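Local coordinates for methionine-binding protein (PDB 3TQW) that binds methionine and probably delivers it, as the lipid-anchored substrate-binding component, to an ABC transporter for uptake into the cell, at residues A11-Q16 / K231-G236; Y29-N34 / L213-S218; K91-L96 / D186-E191; I105-D110 / L149-L154. All coordinates share one frame; numbering follows the deposited sequence.

Interaction 1 (A11-Q16 / K231-G236); sequences AGPETQ and KIFGDG. With MET (methionine), chain C.
Apolar contact between Pro13 and the pair Ile232 and Phe233 holds the first turn of helix 13-29 against the last turn of helix 223-233. The closest approach is Pro13 CB to Phe233 CZ at 3.6 Å, with Phe233 CE1 nearly as near, so the pyrrolidine ring meets the far end of the phenyl obliquely. Ile232 reaches the same proline with its CG2 methyl, 3.8 Å from Pro13 CB. That methyl also lies over the margin of one face of the adjacent Phe233 ring, 3.5 Å above its plane, so proline, isoleucine and phenylalanine form one compact cluster. At the end of the other branch, Ile232 CD1 reaches Gln16 CB at 4.0 Å.

The polar element is Glu14, which uses its aliphatic part and its carboxylate for different partners. Its CG is 3.9 Å from Phe233 CZ, and the two side chains cross at about a right angle. With chi2 at 175° the chain runs on extended, carrying OE2 of Glu14 to 2.8 Å from the amino N of the bound methionine, whereas OE1 stays 3.9 Å from that N.

Gly12 is the N-cap of helix 13-29, which follows strand 5-10, and Gly234, the first residue beyond helix 223-233, has positive phi. The contact thus joins the N terminus of one helix to the C terminus of the other beside the methionine pocket, to which Glu14 and Tyr84, whose ring meets Phe233, both belong; Phe233 also touches Thr173 of helix 173-176.

Interaction 2 (Y29-N34 / L213-S218); sequences YGLHVN and LKQLVS
The end of helix 13-29 and the start of strand 33-38 run past helix 211-220 with their backbones well apart, the nearest CA atoms being those of Tyr29 and Gln215 at 7.5 Å, so the gap is bridged mainly by side chains. Tyr29 does most of this. Its CD2 is 3.9 Å from both CB and CG of Gln215, and the ring and amide planes are 32° apart. The backbone O of Gln215 lies over one ring face, 4.3 Å above the plane and offset toward the rim. At the far end of the tyrosine, OH of Tyr29 comes within 3.4 Å of Ser218 CB, about one helical turn after Gln215.

Beyond the turn at Gly30, which has positive phi, Leu31 has CG anti to its backbone N (chi1 -176°), which brings its CD2 toward the helix, 4.1 Å from Gln215 OE1. Val33, the first residue of strand 33-38, points toward the helix as well and touches Val7 of strand 5-10, so this end of the contact enters the interior between sheet and helices.

The chemistry grades from the partly exposed, amphipathic Tyr29, Gln215 and Ser218 to the buried Leu31 and Val33. Cohesion thus rests on van der Waals packing across the segments, with the polar groups on the more solvent-accessible side.

Interaction 3 (K91-L96 / D186-E191); sequences KKITAL and DALLTE
Leu188 points into a shallow cup formed by Ile93, Thr94, Ala95 and Leu96, and its isobutyl group makes nearly all of the contact. Branch CD2 enters deepest. Leu188 CD2 lies 3.8 Å from the backbone atom C of Ala95 and equally close to Leu96 CD2, while Ile93 CG1 flanks Leu188 CD2 at 3.9 Å. The two apolar neighbours approach differently: the Ile93 side chain crosses Leu188 at about a right angle, whereas that of Leu96 passes it at a slant. Ile93 has CG1 between its backbone N and carbonyl carbon (chi1 62°), the rotamer in which both CG1 and CD1 reach Leu188 CD2.

The rest of Leu188 lies against backbone. Its CG is 3.8 Å from Thr94 O, and its CD1 is 4.0 Å from Ile93 O, so the second methyl comes nearest a carbonyl oxygen of the facing segment.

In the fold, this packing places the loop after strand 87-89 beside the weakly bonded edge strand 189-190. Leu188 and Leu189 pair through their backbones with Leu88 of strand 87-89, the neighbouring strand of the five-stranded mixed sheet, so the loop turns back over the residue just before the edge strand.

Leu96 touches both Leu188 and Leu189. Its CD2 is turned to Leu188, and its CD1 makes a longer contact of 4.4 Å with CD2 of Leu189. The side chain of Leu189 touches Ala124 as well. Within the loop, Gln98 OE1 accepts hydrogen bonds from the backbone N atoms of Thr94 and Ala95.

Interaction 4 (I105-D110 / L149-L154); sequences IAVPSD and LKIVEL
Four backbone hydrogen bonds join Ile105 and Val107 to the neighbouring strand in the alternating pattern of a parallel beta pair. Ile105 N donates to Lys150 O at 2.7 Å, and Ile105 O accepts from Val152 N at 2.8 Å. Val107 repeats the pattern two residues on, its N donating to Val152 O at 2.8 Å and its O accepting from Leu154 N at 2.9 Å. The bonds are nearly straight, with N-H...O angles all above 160°. Three donors lie close to the C=O axis; Val152 N is the exception, tilted 31° from the carbonyl plane of Ile105. The short strand axes diverge by 36°.

These strands form one side of the five-stranded mixed sheet, with 150-154 at its edge and 104-108 bonded on its other side to strand 168-171. Helix 111-123 lies between the two strands in sequence and packs on the Ile105 and Val107 side, which gives a beta-alpha-beta type connection interrupted by the small two-stranded antiparallel sheet of 128-129 and 142-144. Asp110 is the N-cap of that helix, and its OD2 also bonds to Asn113 of the methionine pocket.

On the helix-facing side, Val107 CG2 packs on Ile151 CG2 at 3.7 Å. The valine holds this branch between its backbone N and carbonyl carbon, directed at the edge strand. Ile105 CG1 extends the patch to Leu149 CB. On the other face, Leu154, two residues past the partner Val152, reaches back so that its CD1 is 4.0 Å from Ala106 CB.

In the fold
From the N terminus, helix 13-29 opens interaction 1, which closes only at the end of helix 223-233 and so encloses the other three. Interaction 2 is nested within it, running from the turn between helix 13-29 and strand 33-38 to helix 211-220. Interaction 3 lies inside that loop, and interaction 4 is innermost, between 105-110 and 149-154; none cross. Interaction 1 joins two helices and interaction 2 joins a helix end and strand to a third helix, by the six-stranded sheet, while interactions 3 and 4 belong to the five-stranded sheet, their centres 16 Å apart. Interaction 2 stands about 38 Å from both, centre to centre, across the chain's centre. Bound methionine contacts Glu14 of interaction 1 between these parts.

Interaction 1 (A11-Q16 / K231-G236)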
loop_
_atom_site.group_PDB
_atom_site.type_symbol
_atom_site.label_atom_id
_atom_site.label_comp_id
_atom_site.label_asym_id
_atom_site.label_seq_id
_atom_site.Cartn_x
_atom_site.Cartn_y
_atom_site.Cartn_z
ATOM N N ALA A 11 1.777 -10.308 5.388
ATOM C CA ALA A 11 2.514 -10.438 6.637
ATOM C C ALA A 11 3.228 -9.131 6.954
ATOM O O ALA A 11 3.805 -8.499 6.071
ATOM C CB ALA A 11 3.514 -11.584 6.555
ATOM N N GLY A 12 3.181 -8.730 8.222
ATOM C CA GLY A 12 3.782 -7.480 8.658
ATOM C C GLY A 12 2.800 -6.673 9.496
ATOM O O GLY A 12 1.892 -7.244 10.107
ATOM N N PRO A 13 2.970 -5.340 9.518
ATOM C CA PRO A 13 2.188 -4.417 10.356
ATOM C C PRO A 13 0.687 -4.493 10.089
ATOM O O PRO A 13 -0.102 -4.360 11.029
ATOM C CB PRO A 13 2.695 -3.030 9.940
ATOM C CG PRO A 13 3.946 -3.256 9.188
ATOM C CD PRO A 13 3.919 -4.636 8.638
ATOM N N GLU A 14 0.290 -4.678 8.832
ATOM C CA GLU A 14 -1.139 -4.743 8.513
ATOM C C GLU A 14 -1.793 -6.019 9.039
ATOM O O GLU A 14 -2.989 -6.045 9.329
ATOM C CB GLU A 14 -1.378 -4.575 7.012
ATOM C CG GLU A 14 -0.951 -3.201 6.503
ATOM C CD GLU A 14 -1.061 -3.066 5.001
ATOM O OE1 GLU A 14 -1.642 -3.964 4.355
ATOM O OE2 GLU A 14 -0.562 -2.055 4.470
ATOM N N THR A 15 -1.006 -7.079 9.151
ATOM C CA THR A 15 -1.492 -8.307 9.755
ATOM C C THR A 15 -1.719 -8.093 11.248
ATOM O O THR A 15 -2.677 -8.622 11.811
ATOM C CB THR A 15 -0.525 -9.483 9.497
ATOM O OG1 THR A 15 -0.557 -9.808 8.098
ATOM C CG2 THR A 15 -0.939 -10.718 10.297
ATOM N N GLN A 16 -0.852 -7.307 11.888
ATOM C CA GLN A 16 -1.059 -6.959 13.296
ATOM C C GLN A 16 -2.358 -6.184 13.455
ATOM O O GLN A 16 -3.127 -6.426 14.382
ATOM C CB GLN A 16 0.105 -6.133 13.846
ATOM C CG GLN A 16 1.415 -6.891 13.903
ATOM C CD GLN A 16 2.551 -6.065 14.480
ATOM O OE1 GLN A 16 3.666 -6.099 13.968
ATOM N NE2 GLN A 16 2.276 -5.332 15.553
ATOM N N LYS A 231 -0.944 3.032 17.266
ATOM C CA LYS A 231 0.243 2.453 17.890
ATOM C C LYS A 231 1.178 1.825 16.851
ATOM O O LYS A 231 2.397 1.893 16.982
ATOM C CB LYS A 231 -0.136 1.419 18.951
ATOM C CG LYS A 231 -1.017 1.951 20.087
ATOM C CD LYS A 231 -0.953 1.020 21.289
ATOM C CE LYS A 231 -2.214 1.075 22.158
ATOM N NZ LYS A 231 -2.889 2.397 22.171
ATOM N N ILE A 232 0.600 1.217 15.819
ATOM C CA ILE A 232 1.381 0.512 14.811
ATOM C C ILE A 232 1.949 1.459 13.751
ATOM O O ILE A 232 3.108 1.333 13.357
ATOM C CB ILE A 232 0.539 -0.593 14.127
ATOM C CG1 ILE A 232 0.080 -1.634 15.158
ATOM C CG2 ILE A 232 1.328 -1.263 13.007
ATOM C CD1 ILE A 232 -1.104 -2.457 14.693
ATOM N N PHE A 233 1.134 2.415 13.306
ATOM C CA PHE A 233 1.479 3.265 12.163
ATOM C C PHE A 233 1.673 4.744 12.500
ATOM O O PHE A 233 2.175 5.516 11.675
ATOM C CB PHE A 233 0.401 3.159 11.081
ATOM C CG PHE A 233 0.235 1.777 10.513
ATOM C CD1 PHE A 233 1.089 1.312 9.525
ATOM C CD2 PHE A 233 -0.785 0.949 10.957
ATOM C CE1 PHE A 233 0.937 0.033 8.995
ATOM C CE2 PHE A 233 -0.945 -0.324 10.430
ATOM C CZ PHE A 233 -0.084 -0.780 9.446
ATOM N N GLY A 234 1.258 5.148 13.697
ATOM C CA GLY A 234 1.259 6.558 14.047
ATOM C C GLY A 234 0.505 7.353 12.997
ATOM O O GLY A 234 -0.533 6.908 12.494
ATOM N N ASP A 235 1.035 8.525 12.649
ATOM C CA ASP A 235 0.430 9.372 11.625
ATOM C C ASP A 235 0.525 8.759 10.227
ATOM O O ASP A 235 0.038 9.340 9.259
ATOM C CB ASP A 235 1.081 10.758 11.621
ATOM C CG ASP A 235 0.870 11.503 12.927
ATOM O OD1 ASP A 235 -0.106 11.188 13.641
ATOM O OD2 ASP A 235 1.675 12.408 13.238
ATOM N N GLY A 236 1.153 7.591 10.126
ATOM C CA GLY A 236 1.352 6.939 8.844
ATOM C C GLY A 236 0.116 6.218 8.340
ATOM O O GLY A 236 0.090 5.743 7.201
HETATM N N MET C . -0.623 -1.195 1.768
HETATM C CA MET C . -0.058 -0.768 0.481
HETATM C C MET C . -0.107 0.754 0.388
HETATM O O MET C . -1.074 1.364 0.840
HETATM C CB MET C . -0.846 -1.403 -0.673
HETATM C CG MET C . -0.335 -1.087 -2.081
HETATM S SD MET C . -1.337 -1.885 -3.364
HETATM C CE MET C . -0.957 -3.601 -3.018
HETATM O OXT MET C . 0.802 1.410 -0.128
#

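Interaction 2 (Y29-N34 / L213-S218)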
loop_
_atom_site.group_PDB
_atom_site.type_symbol
_atom_site.label_atom_id
_atom_site.label_comp_id
_atom_site.label_asym_id
_atom_site.label_seq_id
_atom_site.Cartn_x
_atom_site.Cartn_y
_atom_site.Cartn_z
ATOM N N TYR A 29 -18.902 -8.765 17.588
ATOM C CA TYR A 29 -19.804 -9.239 16.538
ATOM C C TYR A 29 -20.097 -10.733 16.593
ATOM O O TYR A 29 -20.903 -11.230 15.807
ATOM C CB TYR A 29 -19.260 -8.897 15.145
ATOM C CG TYR A 29 -19.137 -7.421 14.882
ATOM C CD1 TYR A 29 -18.083 -6.690 15.412
ATOM C CD2 TYR A 29 -20.069 -6.758 14.095
ATOM C CE1 TYR A 29 -17.962 -5.334 15.170
ATOM C CE2 TYR A 29 -19.954 -5.403 13.844
ATOM C CZ TYR A 29 -18.902 -4.700 14.382
ATOM O OH TYR A 29 -18.791 -3.356 14.139
ATOM N N GLY A 30 -19.439 -11.446 17.498
ATOM C CA GLY A 30 -19.575 -12.889 17.571
ATOM C C GLY A 30 -19.116 -13.579 16.298
ATOM O O GLY A 30 -19.590 -14.669 15.968
ATOM N N LEU A 31 -18.181 -12.954 15.585
ATOM C CA LEU A 31 -17.728 -13.465 14.287
ATOM C C LEU A 31 -16.309 -14.035 14.366
ATOM O O LEU A 31 -15.405 -13.384 14.887
ATOM C CB LEU A 31 -17.777 -12.341 13.244
ATOM C CG LEU A 31 -17.427 -12.664 11.786
ATOM C CD1 LEU A 31 -18.492 -13.561 11.169
ATOM C CD2 LEU A 31 -17.279 -11.381 10.982
ATOM N N HIS A 32 -16.129 -15.248 13.846
ATOM C CA HIS A 32 -14.829 -15.906 13.826
ATOM C C HIS A 32 -14.099 -15.587 12.532
ATOM O O HIS A 32 -14.578 -15.899 11.439
ATOM C CB HIS A 32 -14.979 -17.424 13.940
ATOM C CG HIS A 32 -15.470 -17.882 15.277
ATOM N ND1 HIS A 32 -14.669 -17.892 16.398
ATOM C CD2 HIS A 32 -16.678 -18.349 15.671
ATOM C CE1 HIS A 32 -15.365 -18.344 17.428
ATOM N NE2 HIS A 32 -16.584 -18.630 17.013
ATOM N N VAL A 33 -12.932 -14.972 12.671
ATOM C CA VAL A 33 -12.113 -14.585 11.533
ATOM C C VAL A 33 -10.777 -15.313 11.589
ATOM O O VAL A 33 -10.069 -15.247 12.588
ATOM C CB VAL A 33 -11.839 -13.082 11.545
ATOM C CG1 VAL A 33 -10.850 -12.717 10.438
ATOM C CG2 VAL A 33 -13.146 -12.298 11.399
ATOM N N ASN A 34 -10.447 -16.016 10.515
ATOM C CA ASN A 34 -9.155 -16.675 10.396
ATOM C C ASN A 34 -8.257 -15.893 9.433
ATOM O O ASN A 34 -8.587 -15.737 8.258
ATOM C CB ASN A 34 -9.343 -18.114 9.913
ATOM C CG ASN A 34 -8.039 -18.900 9.880
ATOM O OD1 ASN A 34 -7.030 -18.481 10.447
ATOM N ND2 ASN A 34 -8.061 -20.054 9.216
ATOM N N LEU A 213 -18.994 -10.410 5.874
ATOM C CA LEU A 213 -17.896 -9.672 5.251
ATOM C C LEU A 213 -18.032 -8.159 5.475
ATOM O O LEU A 213 -17.037 -7.466 5.702
ATOM C CB LEU A 213 -17.790 -10.014 3.762
ATOM C CG LEU A 213 -17.655 -11.517 3.490
ATOM C CD1 LEU A 213 -17.532 -11.819 1.999
ATOM C CD2 LEU A 213 -16.462 -12.083 4.257
ATOM N N LYS A 214 -19.260 -7.650 5.420
ATOM C CA LYS A 214 -19.518 -6.251 5.749
ATOM C C LYS A 214 -19.154 -5.951 7.203
ATOM O O LYS A 214 -18.675 -4.868 7.522
ATOM C CB LYS A 214 -20.986 -5.891 5.509
ATOM C CG LYS A 214 -21.412 -5.870 4.046
ATOM C CD LYS A 214 -22.851 -5.373 3.923
ATOM C CE LYS A 214 -23.297 -5.279 2.475
ATOM N NZ LYS A 214 -24.703 -4.786 2.363
ATOM N N GLN A 215 -19.391 -6.915 8.085
ATOM C CA GLN A 215 -19.035 -6.753 9.495
ATOM C C GLN A 215 -17.526 -6.626 9.714
ATOM O O GLN A 215 -17.086 -5.950 10.639
ATOM C CB GLN A 215 -19.631 -7.883 10.336
ATOM C CG GLN A 215 -21.130 -7.742 10.504
ATOM C CD GLN A 215 -21.782 -9.016 11.013
ATOM O OE1 GLN A 215 -21.101 -9.947 11.434
ATOM N NE2 GLN A 215 -23.103 -9.066 10.955
ATOM N N LEU A 216 -16.744 -7.260 8.850
ATOM C CA LEU A 216 -15.294 -7.131 8.910
ATOM C C LEU A 216 -14.867 -5.689 8.640
ATOM O O LEU A 216 -13.956 -5.172 9.288
ATOM C CB LEU A 216 -14.633 -8.082 7.909
ATOM C CG LEU A 216 -13.107 -8.120 7.886
ATOM C CD1 LEU A 216 -12.557 -8.527 9.246
ATOM C CD2 LEU A 216 -12.622 -9.068 6.799
ATOM N N VAL A 217 -15.528 -5.044 7.683
ATOM C CA VAL A 217 -15.270 -3.641 7.381
ATOM C C VAL A 217 -15.611 -2.779 8.588
ATOM O O VAL A 217 -14.838 -1.902 8.969
ATOM C CB VAL A 217 -16.072 -3.157 6.152
ATOM C CG1 VAL A 217 -15.941 -1.649 5.984
ATOM C CG2 VAL A 217 -15.599 -3.872 4.906
ATOM N N SER A 218 -16.766 -3.035 9.197
ATOM C CA SER A 218 -17.163 -2.297 10.390
ATOM C C SER A 218 -16.157 -2.451 11.537
ATOM O O SER A 218 -15.802 -1.473 12.198
ATOM C CB SER A 218 -18.559 -2.723 10.844
ATOM O OG SER A 218 -19.505 -2.529 9.806
#

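Interaction 3 (K91-L96 / D186-E191)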
loop_
_atom_site.group_PDB
_atom_site.type_symbol
_atom_site.label_atom_id
_atom_site.label_comp_id
_atom_site.label_asym_id
_atom_site.label_seq_id
_atom_site.Cartn_x
_atom_site.Cartn_y
_atom_site.Cartn_z
ATOM N N LYS A 91 19.215 6.489 2.673
ATOM C CA LYS A 91 20.281 6.345 3.651
ATOM C C LYS A 91 21.523 7.088 3.165
ATOM O O LYS A 91 22.613 6.918 3.712
ATOM C CB LYS A 91 20.599 4.868 3.900
ATOM C CG LYS A 91 19.571 4.158 4.765
ATOM C CD LYS A 91 19.632 2.648 4.607
ATOM C CE LYS A 91 21.001 2.092 4.959
ATOM N NZ LYS A 91 21.026 0.606 4.836
ATOM N N LYS A 92 21.350 7.918 2.138
ATOM C CA LYS A 92 22.477 8.658 1.571
ATOM C C LYS A 92 22.292 10.183 1.611
ATOM O O LYS A 92 23.268 10.928 1.580
ATOM C CB LYS A 92 22.780 8.185 0.141
ATOM C CG LYS A 92 23.206 6.716 0.039
ATOM C CD LYS A 92 23.648 6.368 -1.375
ATOM C CE LYS A 92 23.831 4.863 -1.575
ATOM N NZ LYS A 92 24.898 4.278 -0.714
ATOM N N ILE A 93 21.046 10.643 1.675
ATOM C CA ILE A 93 20.767 12.075 1.764
ATOM C C ILE A 93 19.718 12.386 2.829
ATOM O O ILE A 93 18.858 11.553 3.126
ATOM C CB ILE A 93 20.306 12.667 0.410
ATOM C CG1 ILE A 93 19.002 12.015 -0.054
ATOM C CG2 ILE A 93 21.395 12.518 -0.649
ATOM C CD1 ILE A 93 18.466 12.574 -1.368
ATOM N N THR A 94 19.795 13.586 3.401
ATOM C CA THR A 94 18.821 14.038 4.390
ATOM C C THR A 94 17.877 15.070 3.793
ATOM O O THR A 94 16.842 15.388 4.375
ATOM C CB THR A 94 19.502 14.667 5.621
ATOM O OG1 THR A 94 20.334 15.753 5.198
ATOM C CG2 THR A 94 20.353 13.638 6.349
ATOM N N ALA A 95 18.245 15.606 2.634
ATOM C CA ALA A 95 17.405 16.584 1.954
ATOM C C ALA A 95 17.391 16.314 0.458
ATOM O O ALA A 95 18.395 15.892 -0.110
ATOM C CB ALA A 95 17.894 17.996 2.236
ATOM N N LEU A 96 16.253 16.559 -0.179
ATOM C CA LEU A 96 16.091 16.215 -1.586
ATOM C C LEU A 96 17.033 16.992 -2.504
ATOM O O LEU A 96 17.444 16.484 -3.548
ATOM C CB LEU A 96 14.636 16.397 -2.022
ATOM C CG LEU A 96 13.642 15.377 -1.457
ATOM C CD1 LEU A 96 12.215 15.748 -1.841
ATOM C CD2 LEU A 96 13.985 13.967 -1.936
ATOM N N ASP A 186 11.241 9.319 9.210
ATOM C CA ASP A 186 12.374 9.076 8.322
ATOM C C ASP A 186 12.200 9.571 6.883
ATOM O O ASP A 186 13.186 9.848 6.201
ATOM C CB ASP A 186 12.732 7.589 8.331
ATOM C CG ASP A 186 13.128 7.101 9.709
ATOM O OD1 ASP A 186 13.911 7.799 10.385
ATOM O OD2 ASP A 186 12.647 6.028 10.124
ATOM N N ALA A 187 10.957 9.685 6.424
ATOM C CA ALA A 187 10.703 10.092 5.044
ATOM C C ALA A 187 11.112 11.542 4.793
ATOM O O ALA A 187 10.837 12.427 5.609
ATOM C CB ALA A 187 9.241 9.885 4.685
ATOM N N LEU A 188 11.774 11.780 3.665
ATOM C CA LEU A 188 12.126 13.142 3.275
ATOM C C LEU A 188 10.874 13.881 2.823
ATOM O O LEU A 188 10.815 15.110 2.850
ATOM C CB LEU A 188 13.175 13.138 2.159
ATOM C CG LEU A 188 14.634 12.927 2.577
ATOM C CD1 LEU A 188 14.838 11.548 3.185
ATOM C CD2 LEU A 188 15.583 13.137 1.399
ATOM N N LEU A 189 9.868 13.109 2.426
ATOM C CA LEU A 189 8.614 13.642 1.902
ATOM C C LEU A 189 7.590 12.514 1.802
ATOM O O LEU A 189 7.953 11.380 1.488
ATOM C CB LEU A 189 8.840 14.239 0.512
ATOM C CG LEU A 189 7.598 14.760 -0.216
ATOM C CD1 LEU A 189 7.009 15.987 0.489
ATOM C CD2 LEU A 189 7.902 15.076 -1.670
ATOM N N THR A 190 6.321 12.814 2.065
ATOM C CA THR A 190 5.258 11.828 1.858
ATOM C C THR A 190 4.098 12.422 1.068
ATOM O O THR A 190 3.951 13.643 0.981
ATOM C CB THR A 190 4.687 11.289 3.188
ATOM O OG1 THR A 190 3.913 12.314 3.821
ATOM C CG2 THR A 190 5.803 10.846 4.123
ATOM N N GLU A 191 3.270 11.549 0.500
ATOM C CA GLU A 191 2.035 11.968 -0.143
ATOM C C GLU A 191 1.164 12.708 0.851
ATOM O O GLU A 191 1.364 12.604 2.061
ATOM C CB GLU A 191 1.237 10.753 -0.617
ATOM C CG GLU A 191 1.904 9.862 -1.646
ATOM C CD GLU A 191 1.096 8.595 -1.885
ATOM O OE1 GLU A 191 0.570 8.033 -0.901
ATOM O OE2 GLU A 191 0.974 8.170 -3.049
#

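Interaction 4 (I105-D110 / L149-L154)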
loop_
_atom_site.group_PDB
_atom_site.type_symbol
_atom_site.label_atom_id
_atom_site.label_comp_id
_atom_site.label_asym_id
_atom_site.label_seq_id
_atom_site.Cartn_x
_atom_site.Cartn_y
_atom_site.Cartn_z
ATOM N N ILE A 105 17.018 6.473 -8.371
ATOM C CA ILE A 105 15.810 6.502 -7.570
ATOM C C ILE A 105 15.043 5.204 -7.789
ATOM O O ILE A 105 14.659 4.895 -8.917
ATOM C CB ILE A 105 14.882 7.659 -7.993
ATOM C CG1 ILE A 105 15.662 8.966 -8.156
ATOM C CG2 ILE A 105 13.752 7.819 -6.988
ATOM C CD1 ILE A 105 16.091 9.581 -6.858
ATOM N N ALA A 106 14.821 4.446 -6.721
ATOM C CA ALA A 106 14.093 3.186 -6.834
ATOM C C ALA A 106 12.602 3.406 -6.623
ATOM O O ALA A 106 12.201 4.175 -5.754
ATOM C CB ALA A 106 14.630 2.164 -5.845
ATOM N N VAL A 107 11.790 2.735 -7.439
ATOM C CA VAL A 107 10.334 2.790 -7.324
ATOM C C VAL A 107 9.779 1.372 -7.482
ATOM O O VAL A 107 10.448 0.510 -8.052
ATOM C CB VAL A 107 9.721 3.679 -8.417
ATOM C CG1 VAL A 107 10.258 5.107 -8.315
ATOM C CG2 VAL A 107 10.025 3.098 -9.803
ATOM N N PRO A 108 8.562 1.121 -6.969
ATOM C CA PRO A 108 7.916 -0.187 -7.173
ATOM C C PRO A 108 7.743 -0.468 -8.662
ATOM O O PRO A 108 7.622 0.485 -9.432
ATOM C CB PRO A 108 6.543 -0.014 -6.512
ATOM C CG PRO A 108 6.724 1.116 -5.533
ATOM C CD PRO A 108 7.714 2.043 -6.192
ATOM N N SER A 109 7.725 -1.745 -9.051
ATOM C CA SER A 109 7.685 -2.137 -10.463
ATOM C C SER A 109 6.294 -2.552 -10.952
ATOM O O SER A 109 6.080 -2.696 -12.145
ATOM C CB SER A 109 8.667 -3.279 -10.717
ATOM O OG SER A 109 8.287 -4.429 -9.969
ATOM N N ASP A 110 5.354 -2.757 -10.037
ATOM C CA ASP A 110 3.977 -3.043 -10.440
ATOM C C ASP A 110 3.320 -1.748 -10.924
ATOM O O ASP A 110 3.598 -0.680 -10.387
ATOM C CB ASP A 110 3.192 -3.642 -9.276
ATOM C CG ASP A 110 2.999 -2.658 -8.141
ATOM O OD1 ASP A 110 3.935 -2.494 -7.329
ATOM O OD2 ASP A 110 1.913 -2.045 -8.069
ATOM N N LEU A 149 17.873 12.007 -13.400
ATOM C CA LEU A 149 17.787 10.953 -12.403
ATOM C C LEU A 149 17.499 9.618 -13.080
ATOM O O LEU A 149 16.769 9.558 -14.064
ATOM C CB LEU A 149 16.706 11.296 -11.377
ATOM C CG LEU A 149 16.962 12.584 -10.586
ATOM C CD1 LEU A 149 15.741 12.990 -9.774
ATOM C CD2 LEU A 149 18.170 12.425 -9.680
ATOM N N LYS A 150 18.093 8.551 -12.561
ATOM C CA LYS A 150 17.886 7.225 -13.119
ATOM C C LYS A 150 16.847 6.453 -12.308
ATOM O O LYS A 150 17.019 6.236 -11.108
ATOM C CB LYS A 150 19.210 6.464 -13.162
ATOM C CG LYS A 150 20.309 7.224 -13.894
ATOM C CD LYS A 150 21.614 6.450 -13.913
ATOM C CE LYS A 150 22.702 7.233 -14.631
ATOM N NZ LYS A 150 23.967 6.454 -14.726
ATOM N N ILE A 151 15.769 6.044 -12.969
ATOM C CA ILE A 151 14.689 5.321 -12.302
ATOM C C ILE A 151 14.959 3.820 -12.289
ATOM O O ILE A 151 15.133 3.202 -13.336
ATOM C CB ILE A 151 13.335 5.592 -12.974
ATOM C CG1 ILE A 151 13.063 7.095 -13.033
ATOM C CG2 ILE A 151 12.215 4.888 -12.221
ATOM C CD1 ILE A 151 13.044 7.763 -11.661
ATOM N N VAL A 152 14.993 3.247 -11.094
ATOM C CA VAL A 152 15.225 1.821 -10.910
ATOM C C VAL A 152 13.930 1.145 -10.465
ATOM O O VAL A 152 13.387 1.472 -9.415
ATOM C CB VAL A 152 16.309 1.582 -9.843
ATOM C CG1 VAL A 152 16.526 0.095 -9.615
ATOM C CG2 VAL A 152 17.608 2.255 -10.257
ATOM N N GLU A 153 13.438 0.204 -11.264
ATOM C CA GLU A 153 12.170 -0.451 -10.975
ATOM C C GLU A 153 12.358 -1.791 -10.249
ATOM O O GLU A 153 12.858 -2.756 -10.822
ATOM C CB GLU A 153 11.360 -0.592 -12.268
ATOM C CG GLU A 153 11.108 0.774 -12.946
ATOM C CD GLU A 153 10.947 0.686 -14.454
ATOM O OE1 GLU A 153 9.808 0.842 -14.943
ATOM O OE2 GLU A 153 11.965 0.475 -15.156
ATOM N N LEU A 154 11.963 -1.826 -8.975
ATOM C CA LEU A 154 12.093 -3.020 -8.141
ATOM C C LEU A 154 10.748 -3.498 -7.616
ATOM O O LEU A 154 9.831 -2.702 -7.410
ATOM C CB LEU A 154 13.003 -2.737 -6.940
ATOM C CG LEU A 154 14.379 -2.146 -7.271
ATOM C CD1 LEU A 154 15.119 -1.767 -5.996
ATOM C CD2 LEU A 154 15.195 -3.124 -8.093
#